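Local coordinates for protein nucleocapsid (Crimean-congo hemorrhagic fever virus, PDB 4AKL) that probably binds single- and double-stranded RNA, takes part in packaging the viral genome, and cuts double-stranded DNA without sequence specificity, probably with manganese, at residues P41-D44 and R45-F48; S310-W313 and L314-A317; F330-E333 and L334-P338; I373-H376 and P377-T381; V460-S464 and P465-A469. All blocks are in the same frame, centred on the assembly; numbering follows the deposited sequence. Where two conformers were deposited one is given.

Interaction 1 (P41-D44 and R45-F48)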
loop_
_atom_site.group_PDB
_atom_site.type_symbol
_atom_site.label_atom_id
_atom_site.label_comp_id
_atom_site.label_asym_id
_atom_site.label_seq_id
_atom_site.Cartn_x
_atom_site.Cartn_y
_atom_site.Cartn_z
ATOM N N PRO A 41 -15.460 18.195 10.145
ATOM C CA PRO A 41 -16.182 17.494 11.165
ATOM C C PRO A 41 -15.623 17.803 12.560
ATOM O O PRO A 41 -14.415 17.926 12.749
ATOM C CB PRO A 41 -15.968 16.016 10.808
ATOM C CG PRO A 41 -15.290 15.993 9.497
ATOM C CD PRO A 41 -14.620 17.276 9.353
ATOM N N ASN A 42 -16.523 17.941 13.516
ATOM C CA ASN A 42 -16.171 18.250 14.877
ATOM C C ASN A 42 -16.383 16.974 15.658
ATOM O O ASN A 42 -17.526 16.518 15.820
ATOM C CB ASN A 42 -17.038 19.368 15.423
ATOM C CG ASN A 42 -16.517 19.919 16.763
ATOM O OD1 ASN A 42 -15.894 19.212 17.554
ATOM N ND2 ASN A 42 -16.771 21.189 17.003
ATOM N N LEU A 43 -15.282 16.405 16.134
ATOM C CA LEU A 43 -15.324 15.135 16.817
ATOM C C LEU A 43 -15.128 15.280 18.328
ATOM O O LEU A 43 -15.029 14.285 19.032
ATOM C CB LEU A 43 -14.268 14.194 16.212
ATOM C CG LEU A 43 -14.209 14.019 14.674
ATOM C CD1 LEU A 43 -13.139 12.992 14.267
ATOM C CD2 LEU A 43 -15.542 13.605 14.098
ATOM N N ASP A 44 -15.088 16.517 18.816
ATOM C CA ASP A 44 -14.830 16.849 20.233
ATOM C C ASP A 44 -15.644 16.017 21.165
ATOM O O ASP A 44 -15.102 15.383 22.067
ATOM C CB ASP A 44 -15.151 18.343 20.543
ATOM C CG ASP A 44 -14.043 19.315 20.094
ATOM O OD1 ASP A 44 -12.956 18.862 19.723
ATOM O OD2 ASP A 44 -14.260 20.556 20.119
ATOM N N ARG A 45 -16.954 15.998 20.942
ATOM C CA ARG A 45 -17.851 15.306 21.844
ATOM C C ARG A 45 -17.499 13.833 22.044
ATOM O O ARG A 45 -17.800 13.279 23.087
ATOM C CB ARG A 45 -19.306 15.433 21.382
ATOM C CG ARG A 45 -19.704 14.518 20.189
ATOM C CD ARG A 45 -21.101 14.958 19.716
ATOM N NE ARG A 45 -21.620 14.170 18.605
ATOM C CZ ARG A 45 -21.363 14.385 17.318
ATOM N NH1 ARG A 45 -20.559 15.367 16.911
ATOM N NH2 ARG A 45 -21.900 13.586 16.410
ATOM N N PHE A 46 -16.862 13.205 21.065
ATOM C CA PHE A 46 -16.531 11.784 21.202
ATOM C C PHE A 46 -15.410 11.528 22.220
ATOM O O PHE A 46 -15.256 10.395 22.694
ATOM C CB PHE A 46 -16.185 11.152 19.865
ATOM C CG PHE A 46 -17.322 11.197 18.848
ATOM C CD1 PHE A 46 -18.377 10.288 18.919
ATOM C CD2 PHE A 46 -17.319 12.130 17.823
ATOM C CE1 PHE A 46 -19.435 10.336 18.003
ATOM C CE2 PHE A 46 -18.359 12.179 16.896
ATOM C CZ PHE A 46 -19.427 11.274 16.985
ATOM N N VAL A 47 -14.624 12.547 22.573
ATOM C CA VAL A 47 -13.602 12.342 23.597
ATOM C C VAL A 47 -14.283 12.166 24.989
ATOM O O VAL A 47 -13.921 11.260 25.755
ATOM C CB VAL A 47 -12.557 13.464 23.637
ATOM C CG1 VAL A 47 -11.657 13.316 24.894
ATOM C CG2 VAL A 47 -11.710 13.496 22.304
ATOM N N PHE A 48 -15.264 13.022 25.272
ATOM C CA PHE A 48 -15.945 13.030 26.548
ATOM C C PHE A 48 -16.797 11.788 26.701
ATOM O O PHE A 48 -16.835 11.227 27.763
ATOM C CB PHE A 48 -16.812 14.291 26.726
ATOM C CG PHE A 48 -16.056 15.541 26.523
ATOM C CD1 PHE A 48 -14.942 15.807 27.295
ATOM C CD2 PHE A 48 -16.427 16.451 25.521
ATOM C CE1 PHE A 48 -14.212 16.964 27.103
ATOM C CE2 PHE A 48 -15.704 17.613 25.315
ATOM C CZ PHE A 48 -14.587 17.879 26.108
HETATM O O HOH W 1 -18.640 17.008 18.549
#
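Leu43 and Phe46 meet where an Asx turn leads the chain into helix 45-52, a compact example of how a loop is turned into a helix. Three hydrogen bonds set the backbone. Asn42 OD1 accepts from Asp44 N at 3.1 Å, in the plane of the amide carbonyl, and this closes the Asx turn. Leu43 O then accepts from Phe46 N at 2.9 Å, and Asp44 O accepts from Val47 N one residue on.

The apolar part rests on Leu43 CB, 4.0 Å from Phe46 CD2, with Leu43 CA in plane at the edge of the ring. Phe46 continues inward onto Ala66 of helix 56-71 and Ile436 of helix 425-440.

Charged groups flank this core. With CG set between its backbone N and carbonyl carbon (chi1 77°), Arg45 runs extended back along the turn, and Phe46 CZ sits over one face of its guanidinium, offset toward the rim. Arg45 NH2 forms a salt bridge with Glu69, while Asp44 OD1 pairs with Lys432. A single water ties the ends together, donating to Asn42 O and accepting from Arg45 N and from Arg45 NH1, the last at 3.0 Å.

Interaction 2 (S310-W313 and L314-A317)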
loop_
_atom_site.group_PDB
_atom_site.type_symbol
_atom_site.label_atom_id
_atom_site.label_comp_id
_atom_site.label_asym_id
_atom_site.label_seq_id
_atom_site.Cartn_x
_atom_site.Cartn_y
_atom_site.Cartn_z
ATOM N N SER A 310 -8.456 -3.990 -3.407
ATOM C CA SER A 310 -9.897 -4.084 -3.415
ATOM C C SER A 310 -10.479 -4.873 -4.613
ATOM O O SER A 310 -11.452 -5.629 -4.438
ATOM C CB SER A 310 -10.551 -2.696 -3.244
ATOM O OG SER A 310 -10.305 -2.213 -1.877
ATOM N N TYR A 311 -9.875 -4.705 -5.798
ATOM C CA TYR A 311 -10.313 -5.409 -6.994
ATOM C C TYR A 311 -9.911 -6.904 -6.923
ATOM O O TYR A 311 -10.668 -7.792 -7.393
ATOM C CB TYR A 311 -9.782 -4.726 -8.272
ATOM C CG TYR A 311 -10.805 -3.788 -8.863
ATOM C CD1 TYR A 311 -11.811 -4.267 -9.655
ATOM C CD2 TYR A 311 -10.789 -2.429 -8.589
ATOM C CE1 TYR A 311 -12.779 -3.415 -10.199
ATOM C CE2 TYR A 311 -11.742 -1.576 -9.115
ATOM C CZ TYR A 311 -12.734 -2.073 -9.914
ATOM O OH TYR A 311 -13.672 -1.231 -10.391
ATOM N N TYR A 312 -8.753 -7.183 -6.328
ATOM C CA TYR A 312 -8.338 -8.539 -6.112
ATOM C C TYR A 312 -9.391 -9.289 -5.258
ATOM O O TYR A 312 -9.717 -10.454 -5.536
ATOM C CB TYR A 312 -6.980 -8.571 -5.444
ATOM C CG TYR A 312 -6.538 -9.942 -5.092
ATOM C CD1 TYR A 312 -6.313 -10.890 -6.084
ATOM C CD2 TYR A 312 -6.343 -10.315 -3.764
ATOM C CE1 TYR A 312 -5.902 -12.194 -5.768
ATOM C CE2 TYR A 312 -5.928 -11.645 -3.432
ATOM C CZ TYR A 312 -5.710 -12.559 -4.426
ATOM O OH TYR A 312 -5.313 -13.857 -4.113
ATOM N N TRP A 313 -9.931 -8.616 -4.233
ATOM C CA TRP A 313 -10.895 -9.263 -3.337
ATOM C C TRP A 313 -12.201 -9.491 -4.050
ATOM O O TRP A 313 -12.817 -10.541 -3.864
ATOM C CB TRP A 313 -11.069 -8.486 -2.008
ATOM C CG TRP A 313 -9.783 -8.477 -1.185
ATOM C CD1 TRP A 313 -8.871 -9.520 -1.054
ATOM C CD2 TRP A 313 -9.254 -7.397 -0.441
ATOM N NE1 TRP A 313 -7.832 -9.145 -0.250
ATOM C CE2 TRP A 313 -8.039 -7.840 0.143
ATOM C CE3 TRP A 313 -9.695 -6.096 -0.185
ATOM C CZ2 TRP A 313 -7.275 -7.040 0.945
ATOM C CZ3 TRP A 313 -8.931 -5.295 0.605
ATOM C CH2 TRP A 313 -7.725 -5.764 1.170
ATOM N N LEU A 314 -12.623 -8.532 -4.864
ATOM C CA LEU A 314 -13.761 -8.769 -5.728
ATOM C C LEU A 314 -13.548 -9.998 -6.610
ATOM O O LEU A 314 -14.406 -10.888 -6.663
ATOM C CB LEU A 314 -14.009 -7.603 -6.627
ATOM C CG LEU A 314 -14.447 -6.269 -6.095
ATOM C CD1 LEU A 314 -14.732 -5.375 -7.324
ATOM C CD2 LEU A 314 -15.686 -6.384 -5.161
ATOM N N TYR A 315 -12.395 -10.063 -7.268
ATOM C CA TYR A 315 -12.066 -11.215 -8.105
ATOM C C TYR A 315 -12.132 -12.513 -7.283
ATOM O O TYR A 315 -12.855 -13.429 -7.652
ATOM C CB TYR A 315 -10.725 -10.988 -8.814
ATOM C CG TYR A 315 -10.079 -12.208 -9.272
ATOM C CD1 TYR A 315 -10.474 -12.833 -10.473
ATOM C CD2 TYR A 315 -9.069 -12.767 -8.547
ATOM C CE1 TYR A 315 -9.820 -14.018 -10.910
ATOM C CE2 TYR A 315 -8.434 -13.946 -8.978
ATOM C CZ TYR A 315 -8.816 -14.551 -10.152
ATOM O OH TYR A 315 -8.159 -15.718 -10.546
ATOM N N LYS A 316 -11.428 -12.569 -6.155
ATOM C CA LYS A 316 -11.434 -13.762 -5.328
ATOM C C LYS A 316 -12.799 -14.169 -4.804
ATOM O O LYS A 316 -13.018 -15.328 -4.638
ATOM C CB LYS A 316 -10.507 -13.623 -4.123
ATOM C CG LYS A 316 -9.080 -13.593 -4.474
ATOM C CD LYS A 316 -8.568 -14.921 -5.180
ATOM C CE LYS A 316 -8.155 -15.957 -4.142
ATOM N NZ LYS A 316 -7.314 -17.009 -4.768
ATOM N N ALA A 317 -13.658 -13.190 -4.517
ATOM C CA ALA A 317 -15.005 -13.440 -4.079
ATOM C C ALA A 317 -15.964 -13.846 -5.210
ATOM O O ALA A 317 -17.106 -14.126 -4.935
ATOM C CB ALA A 317 -15.590 -12.211 -3.307
#
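Tyr312 has Lys316 CG over one face of its ring, one helical turn further on, and the rest of the lysine chain runs on toward its hydroxyl. The CH-pi contact brings Lys316 CG to 3.8 Å from the Tyr312 ring centroid, 22° off the normal, with Tyr312 CZ the ring atom nearest to that carbon. The two side chains lie side by side and point the same way. Bends at chi2 and chi3 (-62° and -86°) keep the lysine along the ring, so that Lys316 CE comes within 3.5 Å of Tyr312 OH. The polar ends then converge: Tyr312 OH is hydrogen-bonded to Asp107 OD1, and Lys316 NZ forms a salt bridge to the same oxygen, an arrangement that would be expected to stabilise the carboxylate's negative charge.

Contacts three residues apart fill the neighbouring sides. Tyr315 CD2 reaches 4.1 Å from Tyr312 CD1, and Leu314 CD1 lies 3.9 Å from Tyr311 CD1. Beneath them run regular alpha-helical backbone bonds, among them one from Lys316 N to Tyr312 O at 2.8 Å.

This aromatic-rich end of helix 306-316 is wedged among other helices. Tyr311 packs on Ile88 and Val89 of helix 86-98 and meets Phe392 edge-to-face, whereas Trp313 lies against Met388 of helix 385-392 and Leu359 of helix 355-360.

Interaction 3 (F330-E333 and L334-P338)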
loop_
_atom_site.group_PDB
_atom_site.type_symbol
_atom_site.label_atom_id
_atom_site.label_comp_id
_atom_site.label_asym_id
_atom_site.label_seq_id
_atom_site.Cartn_x
_atom_site.Cartn_y
_atom_site.Cartn_z
ATOM N N PHE A 330 -23.848 -2.973 -0.316
ATOM C CA PHE A 330 -23.456 -3.518 0.985
ATOM C C PHE A 330 -22.512 -2.544 1.738
ATOM O O PHE A 330 -22.706 -2.246 2.910
ATOM C CB PHE A 330 -22.765 -4.878 0.783
ATOM C CG PHE A 330 -22.472 -5.623 2.054
ATOM C CD1 PHE A 330 -21.322 -5.402 2.745
ATOM C CD2 PHE A 330 -23.346 -6.603 2.521
ATOM C CE1 PHE A 330 -21.048 -6.132 3.933
ATOM C CE2 PHE A 330 -23.081 -7.316 3.659
ATOM C CZ PHE A 330 -21.914 -7.054 4.374
ATOM N N LEU A 331 -21.482 -2.073 1.029
ATOM C CA LEU A 331 -20.504 -1.181 1.599
ATOM C C LEU A 331 -21.073 0.188 1.895
ATOM O O LEU A 331 -20.702 0.791 2.885
ATOM C CB LEU A 331 -19.288 -1.103 0.708
ATOM C CG LEU A 331 -18.505 -2.434 0.544
ATOM C CD1 LEU A 331 -17.603 -2.453 -0.720
ATOM C CD2 LEU A 331 -17.669 -2.758 1.823
ATOM N N PHE A 332 -21.988 0.645 1.068
ATOM C CA PHE A 332 -22.621 1.929 1.250
ATOM C C PHE A 332 -23.425 1.945 2.532
ATOM O O PHE A 332 -23.314 2.874 3.289
ATOM C CB PHE A 332 -23.538 2.272 0.063
ATOM C CG PHE A 332 -24.383 3.511 0.266
ATOM C CD1 PHE A 332 -23.836 4.774 0.123
ATOM C CD2 PHE A 332 -25.744 3.403 0.587
ATOM C CE1 PHE A 332 -24.600 5.914 0.317
ATOM C CE2 PHE A 332 -26.561 4.544 0.761
ATOM C CZ PHE A 332 -25.994 5.801 0.628
ATOM N N GLU A 333 -24.222 0.907 2.750
ATOM C CA GLU A 333 -25.047 0.775 3.997
ATOM C C GLU A 333 -24.170 0.787 5.199
ATOM O O GLU A 333 -24.527 1.341 6.185
ATOM C CB GLU A 333 -25.871 -0.510 4.003
ATOM C CG GLU A 333 -26.822 -0.645 2.840
ATOM C CD GLU A 333 -27.865 0.409 2.859
ATOM O OE1 GLU A 333 -28.335 0.705 3.972
ATOM O OE2 GLU A 333 -28.238 0.942 1.787
ATOM N N LEU A 334 -22.982 0.192 5.081
ATOM C CA LEU A 334 -22.073 0.028 6.195
ATOM C C LEU A 334 -21.458 1.371 6.689
ATOM O O LEU A 334 -21.273 1.601 7.884
ATOM C CB LEU A 334 -20.967 -0.917 5.717
ATOM C CG LEU A 334 -20.385 -2.004 6.582
ATOM C CD1 LEU A 334 -21.424 -2.991 7.075
ATOM C CD2 LEU A 334 -19.267 -2.757 5.785
ATOM N N GLY A 335 -21.115 2.245 5.750
ATOM C CA GLY A 335 -20.596 3.539 6.073
ATOM C C GLY A 335 -21.679 4.573 6.339
ATOM O O GLY A 335 -21.365 5.646 6.787
ATOM N N LYS A 336 -22.946 4.247 6.051
ATOM C CA LYS A 336 -24.065 5.171 6.268
ATOM C C LYS A 336 -24.433 5.083 7.733
ATOM O O LYS A 336 -24.517 6.131 8.407
ATOM C CB LYS A 336 -25.248 4.789 5.345
ATOM C CG LYS A 336 -26.446 5.667 5.392
ATOM C CD LYS A 336 -27.548 5.275 4.310
ATOM C CE LYS A 336 -28.135 3.854 4.559
ATOM N NZ LYS A 336 -29.312 3.544 3.709
ATOM N N HIS A 337 -24.631 3.830 8.207
ATOM C CA HIS A 337 -24.976 3.500 9.605
ATOM C C HIS A 337 -23.896 2.579 10.167
ATOM O O HIS A 337 -23.966 1.347 9.929
ATOM C CB HIS A 337 -26.322 2.717 9.760
ATOM C CG HIS A 337 -27.538 3.434 9.261
ATOM N ND1 HIS A 337 -28.453 2.832 8.421
ATOM C CD2 HIS A 337 -27.994 4.692 9.484
ATOM C CE1 HIS A 337 -29.419 3.691 8.140
ATOM N NE2 HIS A 337 -29.162 4.830 8.770
ATOM N N PRO A 338 -22.929 3.116 10.934
ATOM C CA PRO A 338 -21.910 2.246 11.415
ATOM C C PRO A 338 -22.477 1.208 12.357
ATOM O O PRO A 338 -23.361 1.513 13.144
ATOM C CB PRO A 338 -21.026 3.175 12.218
ATOM C CG PRO A 338 -21.922 4.161 12.741
ATOM C CD PRO A 338 -22.935 4.375 11.683
#
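Leu334 packs back on Phe330 and Leu331 in the last turns of helix 324-336, a stretch that illustrates how a helix end is held by both backbone and side chains. Its chi1 of -140° lies away from a staggered position and places CD2 against both neighbours, Leu334 CD2 standing 4.2 Å from Phe330 CE1 and 4.3 Å from Leu331 CD2. The same residue touches Ile385 and Met344, joining this helix to helices 385-392 and 341-350. Gly335 follows, its N bonded to Leu331 O at 3.2 Å, while its backbone also pairs with that of Gly408.

Lys336 carries the polar part. From N it makes weak bonds to both Phe332 O and Glu333 O, the sign of a helix coming to its end. Its chain leaves with CG anti to the backbone N and bends at chi3 (64°); the lysine and Phe332 side chains cross obliquely, with Lys336 CD 3.8 Å from Phe332 CE2. At the end of the chain, Lys336 NZ meets Glu333 OE1 at 3.0 Å in a salt bridge, approaching on the syn side and 25° out of the carboxylate plane; a weaker bond reaches OE2, which Gln329 NE2 also contacts weakly. Last comes His337, whose N donates to Glu333 O, 3.2 Å away.

Interaction 4 (I373-H376 and P377-T381)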
loop_
_atom_site.group_PDB
_atom_site.type_symbol
_atom_site.label_atom_id
_atom_site.label_comp_id
_atom_site.label_asym_id
_atom_site.label_seq_id
_atom_site.Cartn_x
_atom_site.Cartn_y
_atom_site.Cartn_z
ATOM N N ILE A 373 1.168 -6.169 11.393
ATOM C CA ILE A 373 1.930 -5.283 10.569
ATOM C C ILE A 373 2.629 -6.098 9.447
ATOM O O ILE A 373 2.934 -5.568 8.350
ATOM C CB ILE A 373 2.921 -4.468 11.461
ATOM C CG1 ILE A 373 3.453 -3.214 10.751
ATOM C CG2 ILE A 373 4.106 -5.367 11.920
ATOM C CD1 ILE A 373 2.384 -2.135 10.278
ATOM N N TYR A 374 2.881 -7.381 9.706
ATOM C CA TYR A 374 3.566 -8.195 8.744
ATOM C C TYR A 374 2.715 -8.813 7.649
ATOM O O TYR A 374 3.260 -9.349 6.681
ATOM C CB TYR A 374 4.279 -9.326 9.451
ATOM C CG TYR A 374 5.407 -8.868 10.303
ATOM C CD1 TYR A 374 6.470 -8.145 9.751
ATOM C CD2 TYR A 374 5.453 -9.189 11.663
ATOM C CE1 TYR A 374 7.544 -7.727 10.520
ATOM C CE2 TYR A 374 6.515 -8.784 12.438
ATOM C CZ TYR A 374 7.565 -8.045 11.849
ATOM O OH TYR A 374 8.615 -7.638 12.609
ATOM N N MET A 375 1.412 -8.761 7.810
ATOM C CA MET A 375 0.483 -9.376 6.865
ATOM C C MET A 375 0.716 -8.914 5.453
ATOM O O MET A 375 1.026 -7.738 5.232
ATOM C CB MET A 375 -0.959 -9.028 7.262
ATOM C CG MET A 375 -1.995 -9.800 6.517
ATOM S SD MET A 375 -3.664 -9.458 7.152
ATOM C CE MET A 375 -3.651 -10.405 8.618
ATOM N N HIS A 376 0.568 -9.815 4.508
ATOM C CA HIS A 376 0.683 -9.463 3.063
ATOM C C HIS A 376 -0.455 -8.553 2.696
ATOM O O HIS A 376 -1.603 -8.748 3.167
ATOM C CB HIS A 376 0.696 -10.709 2.212
ATOM C CG HIS A 376 0.999 -10.485 0.756
ATOM N ND1 HIS A 376 0.071 -9.994 -0.125
ATOM C CD2 HIS A 376 2.117 -10.721 0.029
ATOM C CE1 HIS A 376 0.604 -9.928 -1.329
ATOM N NE2 HIS A 376 1.845 -10.371 -1.265
ATOM N N PRO A 377 -0.180 -7.528 1.821
ATOM C CA PRO A 377 -1.185 -6.521 1.507
ATOM C C PRO A 377 -2.392 -6.939 0.709
ATOM O O PRO A 377 -3.336 -6.123 0.539
ATOM C CB PRO A 377 -0.396 -5.491 0.680
ATOM C CG PRO A 377 0.760 -6.222 0.112
ATOM C CD PRO A 377 1.123 -7.155 1.238
ATOM N N ALA A 378 -2.371 -8.156 0.215
ATOM C CA ALA A 378 -3.475 -8.726 -0.560
ATOM C C ALA A 378 -4.380 -9.571 0.326
ATOM O O ALA A 378 -5.301 -10.179 -0.198
ATOM C CB ALA A 378 -2.951 -9.564 -1.681
ATOM N N VAL A 379 -4.114 -9.609 1.640
ATOM C CA VAL A 379 -4.903 -10.409 2.567
ATOM C C VAL A 379 -5.995 -9.549 3.237
ATOM O O VAL A 379 -5.701 -8.508 3.857
ATOM C CB VAL A 379 -4.023 -11.093 3.621
ATOM C CG1 VAL A 379 -4.882 -11.958 4.637
ATOM C CG2 VAL A 379 -2.951 -11.946 2.929
ATOM N N LEU A 380 -7.248 -9.971 3.068
ATOM C CA LEU A 380 -8.396 -9.318 3.679
ATOM C C LEU A 380 -8.496 -9.552 5.182
ATOM O O LEU A 380 -8.072 -10.572 5.686
ATOM C CB LEU A 380 -9.687 -9.761 3.007
ATOM C CG LEU A 380 -10.967 -8.956 3.340
ATOM C CD1 LEU A 380 -10.815 -7.445 3.001
ATOM C CD2 LEU A 380 -12.145 -9.528 2.589
ATOM N N THR A 381 -9.039 -8.562 5.868
ATOM C CA THR A 381 -9.395 -8.610 7.291
ATOM C C THR A 381 -10.659 -7.763 7.454
ATOM O O THR A 381 -11.023 -6.980 6.540
ATOM C CB THR A 381 -8.332 -7.984 8.272
ATOM O OG1 THR A 381 -8.148 -6.613 7.940
ATOM C CG2 THR A 381 -7.000 -8.698 8.217
#
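The His376 imidazole has Pro377 CD over one face, 3.5 Å from the ring centroid, and Ala378 at its edge, all within a type I beta turn from His376 to Val379. This turn lies in the buried loop between helices 355-360 and 385-392, with Pro377 packed on Leu123 of helix 120-136. The proline methylene makes a CH-pi contact with the ring, offset toward its rim. At the edge, Ala378 N donates to His376 ND1 at 3.1 Å, tilted 19° from the ring plane. Since ND1 accepts here while NE2 is bonded to Gln122 O, both ring nitrogens are engaged and the rotation of the ring is fixed. The rings of Trp106 and Tyr126 also meet this imidazole.

The turn itself is closed by Val379 N, which donates to His376 O at 3.1 Å; Arg384 NH1 bonds to that same carbonyl, so it is gripped twice.

An apolar contact completes the example. Met375 is extended as far as SD, then bends at chi3 (-77°). It crosses Val379 at about a right angle, with Met375 SD 3.7 Å from Val379 CG1. Thr381, whose OG1 is bonded to Arg384 N, reaches toward the methionine tip to tip, Thr381 CG2 lying 3.6 Å from Met375 SD.

Interaction 5 (V460-S464 and P465-A469)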
loop_
_atom_site.group_PDB
_atom_site.type_symbol
_atom_site.label_atom_id
_atom_site.label_comp_id
_atom_site.label_asym_id
_atom_site.label_seq_id
_atom_site.Cartn_x
_atom_site.Cartn_y
_atom_site.Cartn_z
ATOM N N VAL A 460 3.724 10.874 3.385
ATOM C CA VAL A 460 4.382 10.464 2.168
ATOM C C VAL A 460 3.920 11.361 0.992
ATOM O O VAL A 460 4.602 11.430 -0.011
ATOM C CB VAL A 460 4.208 8.971 1.828
ATOM C CG1 VAL A 460 4.621 8.060 3.053
ATOM C CG2 VAL A 460 2.827 8.699 1.394
ATOM N N GLY A 461 2.786 12.045 1.153
ATOM C CA GLY A 461 2.278 12.998 0.195
ATOM C C GLY A 461 0.998 12.594 -0.491
ATOM O O GLY A 461 0.603 13.260 -1.459
ATOM N N LYS A 462 0.335 11.532 -0.019
ATOM C CA LYS A 462 -0.905 11.103 -0.632
ATOM C C LYS A 462 -1.961 12.135 -0.344
ATOM O O LYS A 462 -2.120 12.550 0.793
ATOM C CB LYS A 462 -1.377 9.707 -0.141
ATOM C CG LYS A 462 -0.457 8.555 -0.581
ATOM C CD LYS A 462 -0.774 7.167 0.052
ATOM C CE LYS A 462 -2.118 6.598 -0.449
ATOM N NZ LYS A 462 -2.393 5.123 -0.171
ATOM N N GLN A 463 -2.660 12.544 -1.381
ATOM C CA GLN A 463 -3.779 13.446 -1.282
ATOM C C GLN A 463 -5.093 12.854 -1.853
ATOM O O GLN A 463 -6.040 13.589 -2.118
ATOM C CB GLN A 463 -3.429 14.734 -1.981
ATOM C CG GLN A 463 -2.324 15.443 -1.270
ATOM C CD GLN A 463 -2.010 16.751 -1.840
ATOM O OE1 GLN A 463 -1.095 17.378 -1.377
ATOM N NE2 GLN A 463 -2.761 17.202 -2.857
ATOM N N SER A 464 -5.118 11.530 -2.024
ATOM C CA SER A 464 -6.261 10.780 -2.459
ATOM C C SER A 464 -6.043 9.341 -2.027
ATOM O O SER A 464 -4.871 8.880 -1.978
ATOM C CB SER A 464 -6.394 10.834 -3.972
ATOM O OG SER A 464 -7.256 9.830 -4.488
ATOM N N PRO A 465 -7.150 8.622 -1.705
ATOM C CA PRO A 465 -7.059 7.187 -1.464
ATOM C C PRO A 465 -6.686 6.338 -2.682
ATOM O O PRO A 465 -6.298 5.185 -2.491
ATOM C CB PRO A 465 -8.470 6.796 -0.960
ATOM C CG PRO A 465 -9.353 7.869 -1.341
ATOM C CD PRO A 465 -8.516 9.130 -1.489
ATOM N N PHE A 466 -6.798 6.914 -3.914
ATOM C CA PHE A 466 -6.554 6.179 -5.147
ATOM C C PHE A 466 -5.149 6.306 -5.713
ATOM O O PHE A 466 -4.894 5.790 -6.769
ATOM C CB PHE A 466 -7.605 6.561 -6.181
ATOM C CG PHE A 466 -8.967 6.270 -5.688
ATOM C CD1 PHE A 466 -9.448 4.987 -5.712
ATOM C CD2 PHE A 466 -9.756 7.275 -5.150
ATOM C CE1 PHE A 466 -10.755 4.675 -5.186
ATOM C CE2 PHE A 466 -11.028 6.972 -4.639
ATOM C CZ PHE A 466 -11.523 5.651 -4.670
ATOM N N GLN A 467 -4.270 6.966 -4.985
ATOM C CA GLN A 467 -2.857 7.028 -5.301
ATOM C C GLN A 467 -2.117 5.835 -4.772
ATOM O O GLN A 467 -2.424 5.354 -3.719
ATOM C CB GLN A 467 -2.223 8.314 -4.729
ATOM C CG GLN A 467 -2.495 9.503 -5.573
ATOM C CD GLN A 467 -2.359 10.825 -4.852
ATOM O OE1 GLN A 467 -2.369 10.903 -3.599
ATOM N NE2 GLN A 467 -2.254 11.892 -5.638
ATOM N N ASN A 468 -1.150 5.351 -5.525
ATOM C CA ASN A 468 -0.231 4.288 -5.098
ATOM C C ASN A 468 1.029 5.007 -4.744
ATOM O O ASN A 468 1.519 5.858 -5.538
ATOM C CB ASN A 468 -0.050 3.260 -6.216
ATOM C CG ASN A 468 1.160 2.298 -6.002
ATOM O OD1 ASN A 468 2.318 2.724 -5.797
ATOM N ND2 ASN A 468 0.887 1.009 -6.093
ATOM N N ALA A 469 1.590 4.701 -3.574
ATOM C CA ALA A 469 2.787 5.433 -3.107
ATOM C C ALA A 469 4.005 4.527 -2.937
ATOM O O ALA A 469 4.972 4.912 -2.238
ATOM C CB ALA A 469 2.477 6.199 -1.792
HETATM O O HOH W 2 -2.879 2.932 -2.180
HETATM O O HOH W 3 -5.176 4.620 -0.223
#
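Gln467 reaches back across a type I beta turn, Ser464 to Gln467, to bind the backbone before the turn and at its start. Its OE1 accepts from Gln463 N at 2.8 Å, in the carbonyl plane, and more weakly from Ser464 N. Ser464 OG, anti to its backbone N (chi1 163°), accepts from Phe466 N at 3.0 Å, forming an ST turn inside the beta turn. Gln467 NE2 bonds to Ala143 O, and Ser464 OG to Asn144 O.

One water takes a bond from Lys462 NZ and donates to Pro465 O; another lies within bonding distance of both NZ and Gln467 O.

The apolar contacts converge on Ala469 CB, 3.9 Å from Lys462 CD and 4.1 Å from Val460 CG2, just where a Schellman motif at Gly461 ends helix 450-460.

The N-H groups of Gln463 and Phe466, and weakly that of Ser464, are thus met by side chains of the same stretch, while the lysine's charge is probably eased by the two waters, which relay it to backbone carbonyls, and by a weak bond to Gln457 OE1.

Overall arrangement
The five contacts follow one another along the chain, each local to a continuous stretch, in a fold built largely of helices. Interactions 2 and 4 touch, with centres 14 Å apart: Trp313 NE1 makes a probable hydrogen bond of 2.7 Å to Ala378 O, joining helix 306-316 to the turn in the loop before helix 385-392. Helix 385-392 is a shared neighbour, packed by side chains of interactions 2, 3 and 5. Interaction 3 lies on the next helix, 324-336, its nearest atoms about 6 Å from interaction 2. The centres of interactions 4 and 5 lie near the chain's centre (10 and 9 Å from it), whereas that of interaction 1 lies 29 Å out. Helix ends and turns thus recur from core to periphery.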